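Local coordinates for 3-oxo-tetronate kinase (Salmonella typhimurium, PDB 3DQQ), which probably catalyses the ATP-dependent phosphorylation of 3-oxo-tetronate to 3-oxo-tetronate 4-phosphate, as a member of the four-carbon acid sugar kinase family, at residues L175-L186 with R205-L214; K73-Y84 with I96-L107. One frame throughout, in Å; residues are numbered along the deposited sequence.

Contact 1: L175-L186 with R205-L214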
loop_
_atom_site.group_PDB
_atom_site.type_symbol
_atom_site.label_atom_id
_atom_site.label_comp_id
_atom_site.label_asym_id
_atom_site.label_seq_id
_atom_site.Cartn_x
_atom_site.Cartn_y
_atom_site.Cartn_z
ATOM N N LEU A 175 6.204 -11.848 -39.556
ATOM C CA LEU A 175 7.237 -10.851 -39.340
ATOM C C LEU A 175 8.582 -11.469 -39.693
ATOM O O LEU A 175 9.427 -10.835 -40.300
ATOM C CB LEU A 175 7.212 -10.416 -37.873
ATOM C CG LEU A 175 6.432 -9.170 -37.446
ATOM C CD1 LEU A 175 5.305 -8.787 -38.326
ATOM C CD2 LEU A 175 5.943 -9.370 -36.050
ATOM N N ASP A 176 8.766 -12.725 -39.306
ATOM C CA ASP A 176 10.006 -13.436 -39.586
ATOM C C ASP A 176 10.195 -13.666 -41.071
ATOM O O ASP A 176 11.306 -13.782 -41.534
ATOM C CB ASP A 176 10.068 -14.777 -38.810
ATOM C CG ASP A 176 10.222 -14.577 -37.260
ATOM O OD1 ASP A 176 10.829 -13.534 -36.870
ATOM O OD2 ASP A 176 9.721 -15.434 -36.442
ATOM N N GLU A 177 9.128 -13.742 -41.837
ATOM C CA GLU A 177 9.282 -13.742 -43.281
ATOM C C GLU A 177 9.639 -12.368 -43.849
ATOM O O GLU A 177 10.062 -12.275 -44.971
ATOM C CB GLU A 177 8.014 -14.236 -43.966
ATOM C CG GLU A 177 7.875 -15.740 -43.954
ATOM C CD GLU A 177 6.434 -16.250 -44.274
ATOM O OE1 GLU A 177 5.547 -15.438 -44.695
ATOM O OE2 GLU A 177 6.199 -17.495 -44.083
ATOM N N GLY A 178 9.434 -11.297 -43.106
ATOM C CA GLY A 178 9.853 -9.999 -43.574
ATOM C C GLY A 178 8.784 -9.020 -44.038
ATOM O O GLY A 178 7.552 -9.279 -43.969
ATOM N N VAL A 179 9.302 -7.885 -44.522
ATOM C CA VAL A 179 8.535 -6.717 -44.850
ATOM C C VAL A 179 7.477 -7.042 -45.867
ATOM O O VAL A 179 6.296 -6.777 -45.635
ATOM C CB VAL A 179 9.444 -5.590 -45.319
ATOM C CG1 VAL A 179 8.666 -4.513 -46.006
ATOM C CG2 VAL A 179 10.212 -5.005 -44.145
ATOM N N ALA A 180 7.867 -7.647 -46.969
ATOM C CA ALA A 180 6.928 -7.888 -48.065
ATOM C C ALA A 180 5.788 -8.787 -47.615
ATOM O O ALA A 180 4.610 -8.495 -47.913
ATOM C CB ALA A 180 7.638 -8.461 -49.267
ATOM N N ALA A 181 6.144 -9.842 -46.869
ATOM C CA ALA A 181 5.189 -10.815 -46.307
ATOM C C ALA A 181 4.262 -10.128 -45.323
ATOM O O ALA A 181 3.055 -10.379 -45.325
ATOM C CB ALA A 181 5.929 -12.004 -45.616
ATOM N N THR A 182 4.827 -9.288 -44.461
ATOM C CA THR A 182 4.018 -8.650 -43.443
ATOM C C THR A 182 3.056 -7.673 -44.074
ATOM O O THR A 182 1.890 -7.593 -43.683
ATOM C CB THR A 182 4.853 -7.919 -42.401
ATOM O OG1 THR A 182 5.787 -8.844 -41.837
ATOM C CG2 THR A 182 3.976 -7.363 -41.289
ATOM N N ARG A 183 3.518 -6.965 -45.086
ATOM C CA ARG A 183 2.666 -5.972 -45.758
ATOM C C ARG A 183 1.586 -6.668 -46.581
ATOM O O ARG A 183 0.494 -6.173 -46.728
ATOM C CB ARG A 183 3.585 -5.032 -46.530
ATOM C CG ARG A 183 3.118 -4.290 -47.709
ATOM C CD ARG A 183 4.331 -3.396 -48.076
ATOM N NE ARG A 183 4.568 -3.076 -49.494
ATOM C CZ ARG A 183 4.832 -3.959 -50.460
ATOM N NH1 ARG A 183 4.798 -5.292 -50.249
ATOM N NH2 ARG A 183 5.080 -3.502 -51.669
ATOM N N ALA A 184 1.874 -7.857 -47.061
ATOM C CA ALA A 184 0.886 -8.596 -47.806
ATOM C C ALA A 184 -0.207 -9.055 -46.843
ATOM O O ALA A 184 -1.395 -8.930 -47.149
ATOM C CB ALA A 184 1.522 -9.765 -48.524
ATOM N N ALA A 185 0.183 -9.566 -45.675
ATOM C CA ALA A 185 -0.784 -10.093 -44.707
ATOM C C ALA A 185 -1.681 -8.932 -44.203
ATOM O O ALA A 185 -2.884 -9.105 -43.983
ATOM C CB ALA A 185 -0.073 -10.795 -43.575
ATOM N N LEU A 186 -1.106 -7.741 -44.070
ATOM C CA LEU A 186 -1.867 -6.582 -43.631
ATOM C C LEU A 186 -2.935 -6.249 -44.637
ATOM O O LEU A 186 -4.086 -6.122 -44.269
ATOM C CB LEU A 186 -0.955 -5.379 -43.386
ATOM C CG LEU A 186 -0.232 -5.413 -42.036
ATOM C CD1 LEU A 186 1.005 -4.500 -41.981
ATOM C CD2 LEU A 186 -1.249 -5.096 -40.929
ATOM N N ARG A 205 13.737 -7.114 -32.723
ATOM C CA ARG A 205 13.762 -7.214 -34.174
ATOM C C ARG A 205 12.357 -7.173 -34.784
ATOM O O ARG A 205 12.138 -6.642 -35.870
ATOM C CB ARG A 205 14.455 -8.499 -34.576
ATOM C CG ARG A 205 14.620 -8.695 -36.048
ATOM C CD ARG A 205 15.297 -10.096 -36.331
ATOM N NE ARG A 205 14.780 -11.191 -35.449
ATOM C CZ ARG A 205 13.703 -11.967 -35.700
ATOM N NH1 ARG A 205 12.988 -11.837 -36.836
ATOM N NH2 ARG A 205 13.332 -12.875 -34.788
ATOM N N HIS A 206 11.404 -7.772 -34.101
ATOM C CA HIS A 206 10.048 -7.778 -34.576
ATOM C C HIS A 206 9.488 -6.372 -34.630
ATOM O O HIS A 206 8.800 -5.996 -35.593
ATOM C CB HIS A 206 9.199 -8.595 -33.634
ATOM C CG HIS A 206 9.370 -10.070 -33.797
ATOM N ND1 HIS A 206 9.123 -10.961 -32.779
ATOM C CD2 HIS A 206 9.734 -10.810 -34.868
ATOM C CE1 HIS A 206 9.320 -12.186 -33.222
ATOM N NE2 HIS A 206 9.696 -12.122 -34.486
ATOM N N LEU A 207 9.794 -5.595 -33.596
ATOM C CA LEU A 207 9.400 -4.204 -33.568
ATOM C C LEU A 207 10.064 -3.386 -34.655
ATOM O O LEU A 207 9.419 -2.507 -35.250
ATOM C CB LEU A 207 9.674 -3.598 -32.215
ATOM C CG LEU A 207 8.769 -4.203 -31.122
ATOM C CD1 LEU A 207 9.184 -3.682 -29.755
ATOM C CD2 LEU A 207 7.315 -3.914 -31.428
ATOM N N GLU A 208 11.320 -3.678 -34.962
ATOM C CA GLU A 208 12.002 -2.983 -36.033
ATOM C C GLU A 208 11.337 -3.286 -37.360
ATOM O O GLU A 208 11.184 -2.402 -38.195
ATOM C CB GLU A 208 13.460 -3.360 -36.093
ATOM C CG GLU A 208 14.302 -2.881 -34.900
ATOM C CD GLU A 208 15.800 -3.303 -35.000
ATOM O OE1 GLU A 208 16.682 -2.527 -34.557
ATOM O OE2 GLU A 208 16.104 -4.406 -35.544
ATOM N N ILE A 209 10.922 -4.530 -37.559
ATOM C CA ILE A 209 10.232 -4.899 -38.797
ATOM C C ILE A 209 8.887 -4.165 -38.890
ATOM O O ILE A 209 8.485 -3.707 -39.950
ATOM C CB ILE A 209 10.034 -6.423 -38.875
ATOM C CG1 ILE A 209 11.399 -7.104 -38.991
ATOM C CG2 ILE A 209 9.157 -6.808 -40.061
ATOM C CD1 ILE A 209 11.443 -8.585 -38.545
ATOM N N GLN A 210 8.184 -4.047 -37.770
ATOM C CA GLN A 210 6.882 -3.397 -37.797
ATOM C C GLN A 210 7.085 -1.943 -38.185
ATOM O O GLN A 210 6.376 -1.424 -39.046
ATOM C CB GLN A 210 6.191 -3.471 -36.448
ATOM C CG GLN A 210 5.684 -4.824 -35.984
ATOM C CD GLN A 210 5.170 -4.734 -34.532
ATOM O OE1 GLN A 210 4.805 -3.647 -34.092
ATOM N NE2 GLN A 210 5.125 -5.860 -33.799
ATOM N N GLY A 211 8.082 -1.317 -37.541
ATOM C CA GLY A 211 8.468 0.055 -37.809
ATOM C C GLY A 211 8.726 0.239 -39.266
ATOM O O GLY A 211 8.296 1.200 -39.867
ATOM N N GLU A 212 9.405 -0.706 -39.862
ATOM C CA GLU A 212 9.725 -0.594 -41.256
ATOM C C GLU A 212 8.500 -0.735 -42.152
ATOM O O GLU A 212 8.419 -0.121 -43.194
ATOM C CB GLU A 212 10.742 -1.663 -41.623
ATOM C CG GLU A 212 11.322 -1.495 -43.040
ATOM C CD GLU A 212 12.634 -2.263 -43.226
ATOM O OE1 GLU A 212 13.172 -2.750 -42.173
ATOM O OE2 GLU A 212 13.131 -2.380 -44.405
ATOM N N VAL A 213 7.564 -1.583 -41.748
ATOM C CA VAL A 213 6.360 -1.809 -42.537
ATOM C C VAL A 213 5.452 -0.574 -42.427
ATOM O O VAL A 213 4.894 -0.148 -43.418
ATOM C CB VAL A 213 5.632 -3.086 -42.064
ATOM C CG1 VAL A 213 4.309 -3.225 -42.740
ATOM C CG2 VAL A 213 6.521 -4.303 -42.293
ATOM N N LEU A 214 5.362 0.008 -41.226
ATOM C CA LEU A 214 4.388 1.041 -40.912
ATOM C C LEU A 214 4.924 2.457 -40.922
ATOM O O LEU A 214 4.254 3.355 -40.501
ATOM C CB LEU A 214 3.793 0.745 -39.560
ATOM C CG LEU A 214 3.051 -0.608 -39.448
ATOM C CD1 LEU A 214 2.981 -0.991 -37.975
ATOM C CD2 LEU A 214 1.662 -0.577 -40.120
#
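With CG of Asp176 turned beside its backbone N (chi1 -69°) and the Arg205 chain running out straight before bending at its third torsion (chi3 41°), carboxylate and guanidinium come together at one edge of a helix-helix packing in the sugar-binding N-terminal domain. Helices 179-186 and 205-214 cross at -64°, their axes 9.7 Å apart at closest approach; Asp176 belongs to the preceding helix 172-177. Asp176 OD1 takes the load: Arg205 NH1 forms a salt bridge to it at 2.7 Å, nearly in line with the C-O bond and within the guanidinium plane, while His206 NE2 donates to the same oxygen at 3.0 Å from the syn side and from the opposite face of the carboxylate. His206 ND1 is bound to Leu202 N, so both ring nitrogens are engaged and the ring's rotation is fixed. The positive charge of Arg205, with the N-H of His206, would probably help keep Asp176 ionised. Inside this polar edge, CB of Leu175 lies against His206 CD2 (3.9 Å), and the Ile209 methyl CD1 reaches the Leu175 carbonyl oxygen. Farther along, Val213 is a knob in a hole formed by Val179, Thr182, Arg183 and Leu186. Its two methyls divide the work: CG2 meets Thr182 CB at 4.0 Å, and CG1 meets Leu186 CD1 at 3.6 Å. Ile170 of strand 167-170 touches Leu175, Thr182 and Leu186. Gly178 occupies the N-cap position of helix 179-191, and its carbonyl oxygen accepts from Thr182 N and also from Thr182 OG1, at 2.8 Å, the hydroxyl standing above the carbonyl plane.

Contact 2: K73-Y84 with I96-L107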
loop_
_atom_site.group_PDB
_atom_site.type_symbol
_atom_site.label_atom_id
_atom_site.label_comp_id
_atom_site.label_asym_id
_atom_site.label_seq_id
_atom_site.Cartn_x
_atom_site.Cartn_y
_atom_site.Cartn_z
ATOM N N LYS A 73 -2.920 18.034 -36.311
ATOM C CA LYS A 73 -3.177 18.264 -37.729
ATOM C C LYS A 73 -2.863 19.702 -38.121
ATOM O O LYS A 73 -2.334 19.968 -39.148
ATOM C CB LYS A 73 -4.626 17.984 -38.069
ATOM C CG LYS A 73 -4.915 16.577 -38.458
ATOM C CD LYS A 73 -6.483 16.480 -38.739
ATOM C CE LYS A 73 -6.918 15.270 -39.716
ATOM N NZ LYS A 73 -8.157 14.582 -39.192
ATOM N N LYS A 74 -3.199 20.633 -37.268
ATOM C CA LYS A 74 -2.842 22.020 -37.489
ATOM C C LYS A 74 -1.337 22.227 -37.598
ATOM O O LYS A 74 -0.912 23.062 -38.301
ATOM C CB LYS A 74 -3.404 22.827 -36.336
ATOM C CG LYS A 74 -3.359 24.321 -36.465
ATOM C CD LYS A 74 -4.334 24.979 -35.412
ATOM C CE LYS A 74 -5.867 24.532 -35.739
ATOM N NZ LYS A 74 -6.829 24.295 -34.549
ATOM N N GLN A 75 -0.528 21.470 -36.885
ATOM C CA GLN A 75 0.906 21.619 -36.999
ATOM C C GLN A 75 1.478 20.825 -38.163
ATOM O O GLN A 75 2.691 20.848 -38.353
ATOM C CB GLN A 75 1.621 21.133 -35.727
ATOM C CG GLN A 75 1.091 21.651 -34.429
ATOM C CD GLN A 75 0.797 23.092 -34.507
ATOM O OE1 GLN A 75 1.637 23.867 -34.875
ATOM N NE2 GLN A 75 -0.423 23.458 -34.208
ATOM N N GLY A 76 0.657 20.082 -38.903
ATOM C CA GLY A 76 1.151 19.322 -40.045
ATOM C C GLY A 76 1.678 17.936 -39.744
ATOM O O GLY A 76 2.417 17.327 -40.512
ATOM N N CYS A 77 1.276 17.413 -38.627
ATOM C CA CYS A 77 1.595 16.044 -38.277
ATOM C C CYS A 77 1.483 14.994 -39.396
ATOM O O CYS A 77 0.448 14.821 -40.035
ATOM C CB CYS A 77 0.672 15.644 -37.145
ATOM S SG CYS A 77 1.114 14.117 -36.427
ATOM N N GLN A 78 2.543 14.238 -39.590
ATOM C CA GLN A 78 2.589 13.253 -40.683
ATOM C C GLN A 78 2.062 11.906 -40.285
ATOM O O GLN A 78 1.521 11.222 -41.132
ATOM C CB GLN A 78 4.016 13.031 -41.164
ATOM C CG GLN A 78 4.731 14.277 -41.612
ATOM C CD GLN A 78 4.468 14.536 -43.050
ATOM O OE1 GLN A 78 3.477 15.229 -43.357
ATOM N NE2 GLN A 78 5.350 13.983 -43.974
ATOM N N GLN A 79 2.249 11.511 -39.036
ATOM C CA GLN A 79 1.734 10.254 -38.525
ATOM C C GLN A 79 1.208 10.397 -37.116
ATOM O O GLN A 79 1.820 11.036 -36.330
ATOM C CB GLN A 79 2.849 9.245 -38.499
ATOM C CG GLN A 79 2.509 7.924 -37.800
ATOM C CD GLN A 79 3.553 6.868 -38.113
ATOM O OE1 GLN A 79 4.609 6.842 -37.513
ATOM N NE2 GLN A 79 3.282 6.035 -39.109
ATOM N N VAL A 80 0.103 9.743 -36.774
ATOM C CA VAL A 80 -0.452 9.880 -35.457
ATOM C C VAL A 80 -0.322 8.545 -34.791
ATOM O O VAL A 80 -0.533 7.501 -35.408
ATOM C CB VAL A 80 -1.914 10.304 -35.509
ATOM C CG1 VAL A 80 -2.544 10.294 -34.104
ATOM C CG2 VAL A 80 -2.078 11.674 -36.204
ATOM N N TYR A 81 -0.026 8.577 -33.502
ATOM C CA TYR A 81 0.270 7.382 -32.743
ATOM C C TYR A 81 -0.470 7.431 -31.458
ATOM O O TYR A 81 -0.205 8.286 -30.623
ATOM C CB TYR A 81 1.731 7.398 -32.402
ATOM C CG TYR A 81 2.248 6.119 -31.838
ATOM C CD1 TYR A 81 3.185 5.391 -32.534
ATOM C CD2 TYR A 81 1.850 5.657 -30.592
ATOM C CE1 TYR A 81 3.708 4.234 -32.034
ATOM C CE2 TYR A 81 2.353 4.484 -30.082
ATOM C CZ TYR A 81 3.289 3.775 -30.815
ATOM O OH TYR A 81 3.840 2.598 -30.365
ATOM N N PHE A 82 -1.385 6.499 -31.275
ATOM C CA PHE A 82 -2.169 6.437 -30.070
ATOM C C PHE A 82 -1.440 5.523 -29.129
ATOM O O PHE A 82 -1.280 4.354 -29.400
ATOM C CB PHE A 82 -3.552 5.907 -30.412
ATOM C CG PHE A 82 -4.429 5.678 -29.236
ATOM C CD1 PHE A 82 -4.334 6.463 -28.100
ATOM C CD2 PHE A 82 -5.398 4.692 -29.281
ATOM C CE1 PHE A 82 -5.180 6.240 -26.992
ATOM C CE2 PHE A 82 -6.257 4.475 -28.200
ATOM C CZ PHE A 82 -6.149 5.265 -27.049
ATOM N N LYS A 83 -0.980 6.079 -28.026
ATOM C CA LYS A 83 -0.150 5.378 -27.066
ATOM C C LYS A 83 -0.986 5.027 -25.863
ATOM O O LYS A 83 -1.584 5.906 -25.237
ATOM C CB LYS A 83 0.995 6.283 -26.660
ATOM C CG LYS A 83 1.672 5.948 -25.340
ATOM C CD LYS A 83 2.342 4.591 -25.387
ATOM C CE LYS A 83 3.213 4.326 -24.140
ATOM N NZ LYS A 83 2.432 3.881 -23.075
ATOM N N TYR A 84 -1.086 3.743 -25.575
ATOM C CA TYR A 84 -1.784 3.289 -24.406
ATOM C C TYR A 84 -0.826 2.356 -23.708
ATOM O O TYR A 84 0.337 2.184 -24.086
ATOM C CB TYR A 84 -3.119 2.570 -24.735
ATOM C CG TYR A 84 -3.065 1.688 -25.956
ATOM C CD1 TYR A 84 -2.379 0.517 -25.959
ATOM C CD2 TYR A 84 -3.695 2.054 -27.108
ATOM C CE1 TYR A 84 -2.313 -0.263 -27.098
ATOM C CE2 TYR A 84 -3.632 1.274 -28.248
ATOM C CZ TYR A 84 -2.940 0.126 -28.248
ATOM O OH TYR A 84 -2.873 -0.633 -29.415
ATOM N N ILE A 96 -9.454 2.291 -25.015
ATOM C CA ILE A 96 -8.730 2.004 -26.235
ATOM C C ILE A 96 -9.572 1.867 -27.479
ATOM O O ILE A 96 -9.237 2.424 -28.508
ATOM C CB ILE A 96 -7.868 0.775 -26.125
ATOM C CG1 ILE A 96 -6.790 0.993 -25.039
ATOM C CG2 ILE A 96 -7.216 0.504 -27.462
ATOM C CD1 ILE A 96 -6.046 -0.261 -24.715
ATOM N N GLY A 97 -10.659 1.120 -27.417
ATOM C CA GLY A 97 -11.532 0.942 -28.580
ATOM C C GLY A 97 -12.216 2.231 -28.988
ATOM O O GLY A 97 -12.167 2.627 -30.160
ATOM N N PRO A 98 -12.916 2.870 -28.052
ATOM C CA PRO A 98 -13.599 4.127 -28.382
ATOM C C PRO A 98 -12.711 5.221 -28.923
ATOM O O PRO A 98 -13.096 5.904 -29.865
ATOM C CB PRO A 98 -14.244 4.544 -27.059
ATOM C CG PRO A 98 -14.415 3.230 -26.332
ATOM C CD PRO A 98 -13.194 2.441 -26.673
ATOM N N VAL A 99 -11.520 5.378 -28.371
ATOM C CA VAL A 99 -10.596 6.407 -28.902
ATOM C C VAL A 99 -10.040 6.013 -30.284
ATOM O O VAL A 99 -9.963 6.849 -31.175
ATOM C CB VAL A 99 -9.465 6.730 -27.893
ATOM C CG1 VAL A 99 -8.439 7.642 -28.503
ATOM C CG2 VAL A 99 -10.076 7.339 -26.606
ATOM N N THR A 100 -9.679 4.748 -30.464
ATOM C CA THR A 100 -9.183 4.284 -31.751
ATOM C C THR A 100 -10.201 4.507 -32.849
ATOM O O THR A 100 -9.891 5.137 -33.849
ATOM C CB THR A 100 -8.771 2.797 -31.722
ATOM O OG1 THR A 100 -7.804 2.594 -30.675
ATOM C CG2 THR A 100 -8.150 2.366 -33.054
ATOM N N ASP A 101 -11.426 4.043 -32.662
ATOM C CA ASP A 101 -12.432 4.236 -33.679
ATOM C C ASP A 101 -12.667 5.705 -33.965
ATOM O O ASP A 101 -12.968 6.091 -35.123
ATOM C CB ASP A 101 -13.755 3.602 -33.300
ATOM C CG ASP A 101 -13.706 2.060 -33.237
ATOM O OD1 ASP A 101 -13.073 1.400 -34.109
ATOM O OD2 ASP A 101 -14.326 1.522 -32.272
ATOM N N ALA A 102 -12.540 6.552 -32.961
ATOM C CA ALA A 102 -12.807 7.962 -33.194
ATOM C C ALA A 102 -11.682 8.526 -34.052
ATOM O O ALA A 102 -11.942 9.246 -35.013
ATOM C CB ALA A 102 -12.947 8.714 -31.922
ATOM N N LEU A 103 -10.438 8.191 -33.729
ATOM C CA LEU A 103 -9.293 8.734 -34.465
ATOM C C LEU A 103 -9.385 8.244 -35.901
ATOM O O LEU A 103 -9.138 9.008 -36.834
ATOM C CB LEU A 103 -7.940 8.326 -33.824
ATOM C CG LEU A 103 -7.596 8.818 -32.384
ATOM C CD1 LEU A 103 -6.339 8.128 -31.781
ATOM C CD2 LEU A 103 -7.419 10.321 -32.340
ATOM N N MET A 104 -9.764 6.994 -36.094
ATOM C CA MET A 104 -9.846 6.456 -37.439
ATOM C C MET A 104 -10.841 7.257 -38.238
ATOM O O MET A 104 -10.587 7.639 -39.383
ATOM C CB MET A 104 -10.216 4.964 -37.429
ATOM C CG MET A 104 -9.160 4.010 -36.772
ATOM S SD MET A 104 -9.779 2.282 -36.712
ATOM C CE MET A 104 -9.632 2.025 -38.494
ATOM N N VAL A 105 -11.979 7.567 -37.640
ATOM C CA VAL A 105 -12.982 8.326 -38.376
ATOM C C VAL A 105 -12.472 9.735 -38.661
ATOM O O VAL A 105 -12.645 10.206 -39.747
ATOM C CB VAL A 105 -14.341 8.405 -37.636
ATOM C CG1 VAL A 105 -15.209 9.523 -38.252
ATOM C CG2 VAL A 105 -15.047 7.079 -37.641
ATOM N N ALA A 106 -11.867 10.426 -37.696
ATOM C CA ALA A 106 -11.321 11.780 -37.938
ATOM C C ALA A 106 -10.222 11.769 -38.995
ATOM O O ALA A 106 -10.068 12.741 -39.689
ATOM C CB ALA A 106 -10.823 12.392 -36.712
ATOM N N LEU A 107 -9.470 10.678 -39.141
ATOM C CA LEU A 107 -8.381 10.621 -40.111
ATOM C C LEU A 107 -8.831 9.965 -41.420
ATOM O O LEU A 107 -8.043 9.669 -42.327
ATOM C CB LEU A 107 -7.219 9.859 -39.509
ATOM C CG LEU A 107 -6.377 10.645 -38.490
ATOM C CD1 LEU A 107 -5.519 9.656 -37.695
ATOM C CD2 LEU A 107 -5.512 11.664 -39.140
#
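The Phe82 ring lies between Val99 CG1 on one face and Tyr84 CD2 on the other, with Ile96 O and Thr100 OG1 at its edge. Val99 CG1 makes a CH-pi contact 3.8 Å from the centroid of the Phe82 ring, offset toward the rim. The edge atoms CD2 and CE2 of Phe82 each lie 3.5 Å from Thr100 OG1, whose hydroxyl is tied back to Ile96 O. That carbonyl also accepts from Thr100 N, the two donors reaching it from opposite faces. The Tyr84 ring carries Ile96 CD1 over one face, 4.0 Å from its centroid, and meets Phe82 CD2 at its edge; its OH is bound to Thr221 OG1. Helix 96-106 thus covers one face of the parallel part of the domain's alpha/beta sheet, where strand 79-83 lies between strands 219-222 and 5-9; helix and strand run nearly antiparallel (171°), their axes 10.3 Å apart. Phe82 has CG anti to the backbone N (chi1 175°), which extends the ring toward the first turns of the helix, and Leu103, crossing at about a right angle, sets CD1 against its CB and CG. Val80 CG2 and Leu107 CD1 continue the apolar layer toward the helix C-terminus, where Leu219 of strand 219-222 touches both side chains. Beyond them Lys73, at the end of helix 58-74, lays its CE 3.9 Å from Leu107 CD2 and donates from NZ to Ala106 O at 2.7 Å, approaching from above the carbonyl plane.

In the fold
Both contacts belong to the sugar-binding N-terminal domain, contact 2 closing along the chain before contact 1 opens, with their centres about 22 Å apart. They meet directly at the end of segment 205-214, where Leu214 O probably accepts a hydrogen bond from Gln79 NE2 (3.2 Å); the same amide nitrogen also reaches Ala217 O. Strand 219-222, next to strand 79-83, follows helix 204-214 in the chain. Helix 224-235 is a further shared neighbour: Leu226 touches Gln210 and Leu214 of contact 1 as well as Tyr81 of contact 2. Neither contact lies at the probable ATP-binding residues Ser259, Gly361-Thr364 and Gly404.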